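PDB 3VDG: probable glucarate dehydratase from Mycobacterium smegmatis str. MC2 155, which probably dehydrates glucarate or a related acid sugar, as a metal-dependent member of the enolase superfamily. Local coordinates for residues V141-P154 with V393-I405. Residues are numbered along the deposited sequence; the frame is centred on the assembly and turned at random.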
loop_
_atom_site.group_PDB
_atom_site.type_symbol
_atom_site.label_atom_id
_atom_site.label_comp_id
_atom_site.label_asym_id
_atom_site.label_seq_id
_atom_site.Cartn_x
_atom_site.Cartn_y
_atom_site.Cartn_z
ATOM N N VAL A 141 -14.138 -3.530 5.874
ATOM C CA VAL A 141 -13.773 -4.450 6.974
ATOM C C VAL A 141 -14.682 -5.686 6.915
ATOM O O VAL A 141 -14.212 -6.811 7.024
ATOM C CB VAL A 141 -13.871 -3.766 8.358
ATOM C CG1 VAL A 141 -13.795 -4.792 9.489
ATOM C CG2 VAL A 141 -12.734 -2.739 8.528
ATOM N N ALA A 142 -15.982 -5.462 6.711
ATOM C CA ALA A 142 -16.925 -6.567 6.569
ATOM C C ALA A 142 -16.595 -7.459 5.355
ATOM O O ALA A 142 -16.763 -8.694 5.402
ATOM C CB ALA A 142 -18.363 -6.035 6.486
ATOM N N CYS A 143 -16.141 -6.850 4.260
ATOM C CA CYS A 143 -15.724 -7.635 3.083
ATOM C C CYS A 143 -14.536 -8.532 3.410
ATOM O O CYS A 143 -14.510 -9.711 3.024
ATOM C CB CYS A 143 -15.352 -6.735 1.890
ATOM S SG CYS A 143 -16.771 -6.092 0.968
ATOM N N LEU A 144 -13.545 -7.983 4.106
ATOM C CA LEU A 144 -12.377 -8.794 4.484
ATOM C C LEU A 144 -12.792 -9.927 5.427
ATOM O O LEU A 144 -12.232 -11.029 5.386
ATOM C CB LEU A 144 -11.308 -7.926 5.151
ATOM C CG LEU A 144 -10.626 -6.920 4.206
ATOM C CD1 LEU A 144 -9.626 -6.064 4.982
ATOM C CD2 LEU A 144 -9.914 -7.638 3.080
ATOM N N ASP A 145 -13.726 -9.633 6.330
ATOM C CA ASP A 145 -14.250 -10.654 7.237
ATOM C C ASP A 145 -14.850 -11.809 6.394
ATOM O O ASP A 145 -14.544 -12.975 6.630
ATOM C CB ASP A 145 -15.291 -10.012 8.184
ATOM C CG ASP A 145 -15.804 -10.956 9.284
ATOM O OD1 ASP A 145 -15.219 -12.038 9.537
ATOM O OD2 ASP A 145 -16.825 -10.585 9.921
ATOM N N VAL A 146 -15.687 -11.490 5.406
ATOM C CA VAL A 146 -16.224 -12.537 4.519
ATOM C C VAL A 146 -15.108 -13.240 3.734
ATOM O O VAL A 146 -15.071 -14.471 3.665
ATOM C CB VAL A 146 -17.312 -12.013 3.554
ATOM C CG1 VAL A 146 -17.854 -13.167 2.694
ATOM C CG2 VAL A 146 -18.470 -11.389 4.349
ATOM N N GLN A 147 -14.168 -12.476 3.185
ATOM C CA GLN A 147 -13.053 -13.110 2.468
ATOM C C GLN A 147 -12.393 -14.151 3.365
ATOM O O GLN A 147 -12.095 -15.263 2.926
ATOM C CB GLN A 147 -12.008 -12.072 2.055
ATOM C CG GLN A 147 -12.464 -11.145 0.936
ATOM C CD GLN A 147 -11.390 -10.150 0.562
ATOM O OE1 GLN A 147 -10.212 -10.434 0.714
ATOM N NE2 GLN A 147 -11.790 -8.989 0.056
ATOM N N GLY A 148 -12.121 -13.768 4.614
ATOM C CA GLY A 148 -11.433 -14.673 5.549
ATOM C C GLY A 148 -12.291 -15.896 5.832
ATOM O O GLY A 148 -11.801 -17.022 5.858
ATOM N N GLN A 149 -13.590 -15.692 6.020
ATOM C CA GLN A 149 -14.459 -16.816 6.327
ATOM C C GLN A 149 -14.518 -17.800 5.166
ATOM O O GLN A 149 -14.457 -19.009 5.348
ATOM C CB GLN A 149 -15.876 -16.349 6.652
ATOM C CG GLN A 149 -15.983 -15.597 7.975
ATOM C CD GLN A 149 -17.377 -15.060 8.151
ATOM O OE1 GLN A 149 -18.346 -15.813 8.015
ATOM N NE2 GLN A 149 -17.502 -13.747 8.402
ATOM N N VAL A 150 -14.646 -17.285 3.960
ATOM C CA VAL A 150 -14.795 -18.181 2.820
ATOM C C VAL A 150 -13.483 -18.894 2.447
ATOM O O VAL A 150 -13.509 -20.015 1.947
ATOM C CB VAL A 150 -15.455 -17.455 1.619
ATOM C CG1 VAL A 150 -14.421 -16.657 0.858
ATOM C CG2 VAL A 150 -16.155 -18.463 0.705
ATOM N N THR A 151 -12.339 -18.273 2.732
ATOM C CA THR A 151 -11.040 -18.891 2.456
ATOM C C THR A 151 -10.472 -19.672 3.648
ATOM O O THR A 151 -9.445 -20.335 3.530
ATOM C CB THR A 151 -9.977 -17.844 2.067
ATOM O OG1 THR A 151 -9.839 -16.884 3.119
ATOM C CG2 THR A 151 -10.366 -17.139 0.785
ATOM N N GLY A 152 -11.112 -19.566 4.806
ATOM C CA GLY A 152 -10.571 -20.191 6.000
ATOM C C GLY A 152 -9.348 -19.484 6.564
ATOM O O GLY A 152 -8.590 -20.092 7.308
ATOM N N ARG A 153 -9.146 -18.208 6.224
ATOM C CA ARG A 153 -7.938 -17.470 6.688
ATOM C C ARG A 153 -8.314 -16.320 7.637
ATOM O O ARG A 153 -9.356 -15.693 7.463
ATOM C CB ARG A 153 -7.132 -16.865 5.515
ATOM C CG ARG A 153 -6.846 -17.790 4.316
ATOM C CD ARG A 153 -6.230 -19.119 4.739
ATOM N NE ARG A 153 -5.005 -18.927 5.508
ATOM C CZ ARG A 153 -4.299 -19.927 6.020
ATOM N NH1 ARG A 153 -4.723 -21.181 5.842
ATOM N NH2 ARG A 153 -3.184 -19.674 6.706
ATOM N N PRO A 154 -7.473 -16.050 8.650
ATOM C CA PRO A 154 -7.719 -14.874 9.466
ATOM C C PRO A 154 -7.469 -13.622 8.612
ATOM O O PRO A 154 -6.719 -13.658 7.641
ATOM C CB PRO A 154 -6.666 -14.976 10.579
ATOM C CG PRO A 154 -5.575 -15.827 9.998
ATOM C CD PRO A 154 -6.277 -16.796 9.087
ATOM N N VAL A 393 -3.304 -7.922 23.133
ATOM C CA VAL A 393 -4.374 -8.814 22.681
ATOM C C VAL A 393 -3.768 -9.764 21.643
ATOM O O VAL A 393 -3.148 -9.307 20.684
ATOM C CB VAL A 393 -5.526 -8.046 21.998
ATOM C CG1 VAL A 393 -6.634 -9.015 21.562
ATOM C CG2 VAL A 393 -6.065 -6.955 22.923
ATOM N N GLN A 394 -3.920 -11.049 21.843
ATOM C CA GLN A 394 -3.425 -12.026 20.908
ATOM C C GLN A 394 -4.207 -11.947 19.583
ATOM O O GLN A 394 -5.375 -11.830 19.627
ATOM C CB GLN A 394 -3.533 -13.408 21.524
ATOM C CG GLN A 394 -2.970 -14.476 20.633
ATOM C CD GLN A 394 -2.548 -15.742 21.370
ATOM O OE1 GLN A 394 -3.314 -16.324 22.131
ATOM N NE2 GLN A 394 -1.317 -16.173 21.126
ATOM N N VAL A 395 -3.553 -12.003 18.447
ATOM C CA VAL A 395 -4.279 -11.918 17.175
ATOM C C VAL A 395 -5.072 -13.224 16.992
ATOM O O VAL A 395 -4.512 -14.295 17.173
ATOM C CB VAL A 395 -3.336 -11.594 15.986
ATOM C CG1 VAL A 395 -2.279 -12.662 15.789
ATOM C CG2 VAL A 395 -4.127 -11.392 14.700
ATOM N N PRO A 396 -6.385 -13.135 16.698
ATOM C CA PRO A 396 -7.153 -14.370 16.481
ATOM C C PRO A 396 -6.593 -15.151 15.285
ATOM O O PRO A 396 -6.190 -14.544 14.286
ATOM C CB PRO A 396 -8.567 -13.861 16.156
ATOM C CG PRO A 396 -8.643 -12.512 16.820
ATOM C CD PRO A 396 -7.249 -11.933 16.688
ATOM N N ALA A 397 -6.576 -16.479 15.384
ATOM C CA ALA A 397 -6.013 -17.333 14.325
ATOM C C ALA A 397 -7.126 -17.975 13.502
ATOM O O ALA A 397 -6.866 -18.645 12.498
ATOM C CB ALA A 397 -5.110 -18.417 14.945
ATOM N N THR A 398 -8.371 -17.751 13.913
ATOM C CA THR A 398 -9.523 -18.340 13.246
ATOM C C THR A 398 -9.800 -17.623 11.912
ATOM O O THR A 398 -9.276 -16.541 11.679
ATOM C CB THR A 398 -10.772 -18.211 14.142
ATOM O OG1 THR A 398 -10.889 -16.847 14.564
ATOM C CG2 THR A 398 -10.631 -19.072 15.393
ATOM N N PRO A 399 -10.655 -18.213 11.051
ATOM C CA PRO A 399 -11.053 -17.574 9.788
ATOM C C PRO A 399 -11.788 -16.264 10.017
ATOM O O PRO A 399 -12.569 -16.141 10.953
ATOM C CB PRO A 399 -12.024 -18.587 9.165
ATOM C CG PRO A 399 -11.577 -19.911 9.718
ATOM C CD PRO A 399 -11.160 -19.591 11.151
ATOM N N GLY A 400 -11.552 -15.294 9.147
ATOM C CA GLY A 400 -12.269 -14.009 9.224
ATOM C C GLY A 400 -11.743 -13.074 10.299
ATOM O O GLY A 400 -10.561 -13.138 10.700
ATOM N N LEU A 401 -12.624 -12.187 10.767
ATOM C CA LEU A 401 -12.254 -11.200 11.787
ATOM C C LEU A 401 -12.026 -11.883 13.129
ATOM O O LEU A 401 -11.218 -11.442 13.943
ATOM C CB LEU A 401 -13.348 -10.132 11.885
ATOM C CG LEU A 401 -13.062 -8.662 12.176
ATOM C CD1 LEU A 401 -11.889 -8.120 11.365
ATOM C CD2 LEU A 401 -14.334 -7.872 11.890
ATOM N N GLY A 402 -12.722 -12.993 13.355
ATOM C CA GLY A 402 -12.492 -13.772 14.578
ATOM C C GLY A 402 -13.473 -13.455 15.702
ATOM O O GLY A 402 -13.322 -13.949 16.806
ATOM N N VAL A 403 -14.468 -12.618 15.429
ATOM C CA VAL A 403 -15.513 -12.340 16.418
ATOM C C VAL A 403 -16.852 -12.519 15.715
ATOM O O VAL A 403 -16.926 -12.367 14.492
ATOM C CB VAL A 403 -15.417 -10.909 17.000
ATOM C CG1 VAL A 403 -14.167 -10.770 17.858
ATOM C CG2 VAL A 403 -15.405 -9.872 15.882
ATOM N N GLU A 404 -17.901 -12.838 16.476
ATOM C CA GLU A 404 -19.255 -13.025 15.911
ATOM C C GLU A 404 -20.289 -12.272 16.731
ATOM O O GLU A 404 -20.136 -12.125 17.939
ATOM C CB GLU A 404 -19.643 -14.513 15.883
ATOM C CG GLU A 404 -18.740 -15.387 15.022
ATOM C CD GLU A 404 -19.314 -16.775 14.766
ATOM O OE1 GLU A 404 -20.510 -17.012 15.054
ATOM O OE2 GLU A 404 -18.568 -17.640 14.264
ATOM N N ILE A 405 -21.348 -11.816 16.070
ATOM C CA ILE A 405 -22.386 -11.045 16.751
ATOM C C ILE A 405 -23.097 -11.911 17.778
ATOM O O ILE A 405 -23.359 -13.097 17.541
ATOM C CB ILE A 405 -23.436 -10.510 15.765
ATOM C CG1 ILE A 405 -22.868 -9.354 14.937
ATOM C CG2 ILE A 405 -24.686 -10.026 16.508
ATOM C CD1 ILE A 405 -22.551 -8.134 15.763
HETATM O O HOH W 1 -17.541 -12.427 11.747
HETATM O O HOH W 2 -15.041 -14.258 11.899
#
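Asp145 reaches from helix 131-151 to the loop at Gly400 and Leu401, its CG anti to the backbone N (chi1 -174°). Its CB lies 4.2 Å from Leu401 CB, and CG approaches that same carbon more closely, the two side chains crossing at about a right angle. OD1 accepts a nearly straight bond from Leu401 N (2.9 Å, 171° at the hydrogen) and a second from Gln149 NE2, which also bonds Thr70 O; the donors arrive from opposite faces of the carboxylate, which should restrain its rotation. OD2 takes a bond from Leu72 N of strand 70-75, and a water links it to Val403 O. Beyond, Leu401 CD2 packs on Val141 CG1 at 3.9 Å.

Gly148 and Gly400 let the backbones come together, their CA atoms 3.8 Å apart. Past the helix end, Gly400 N donates to Arg153 O (2.8 Å), while Pro399 CB lies 3.8 Å from Gly152 CA. Gly152 O accepts a hydrogen bond from Asn26 ND2 of the second subunit.

Segment 393-405 ties the C-terminal end of helix 131-151 to the barrel sheet: it leaves strand 392-394, paired antiparallel with strand 166-174 (Val393 with Val167), and Pro154 and Pro396 both touch His357 of helix 349-360.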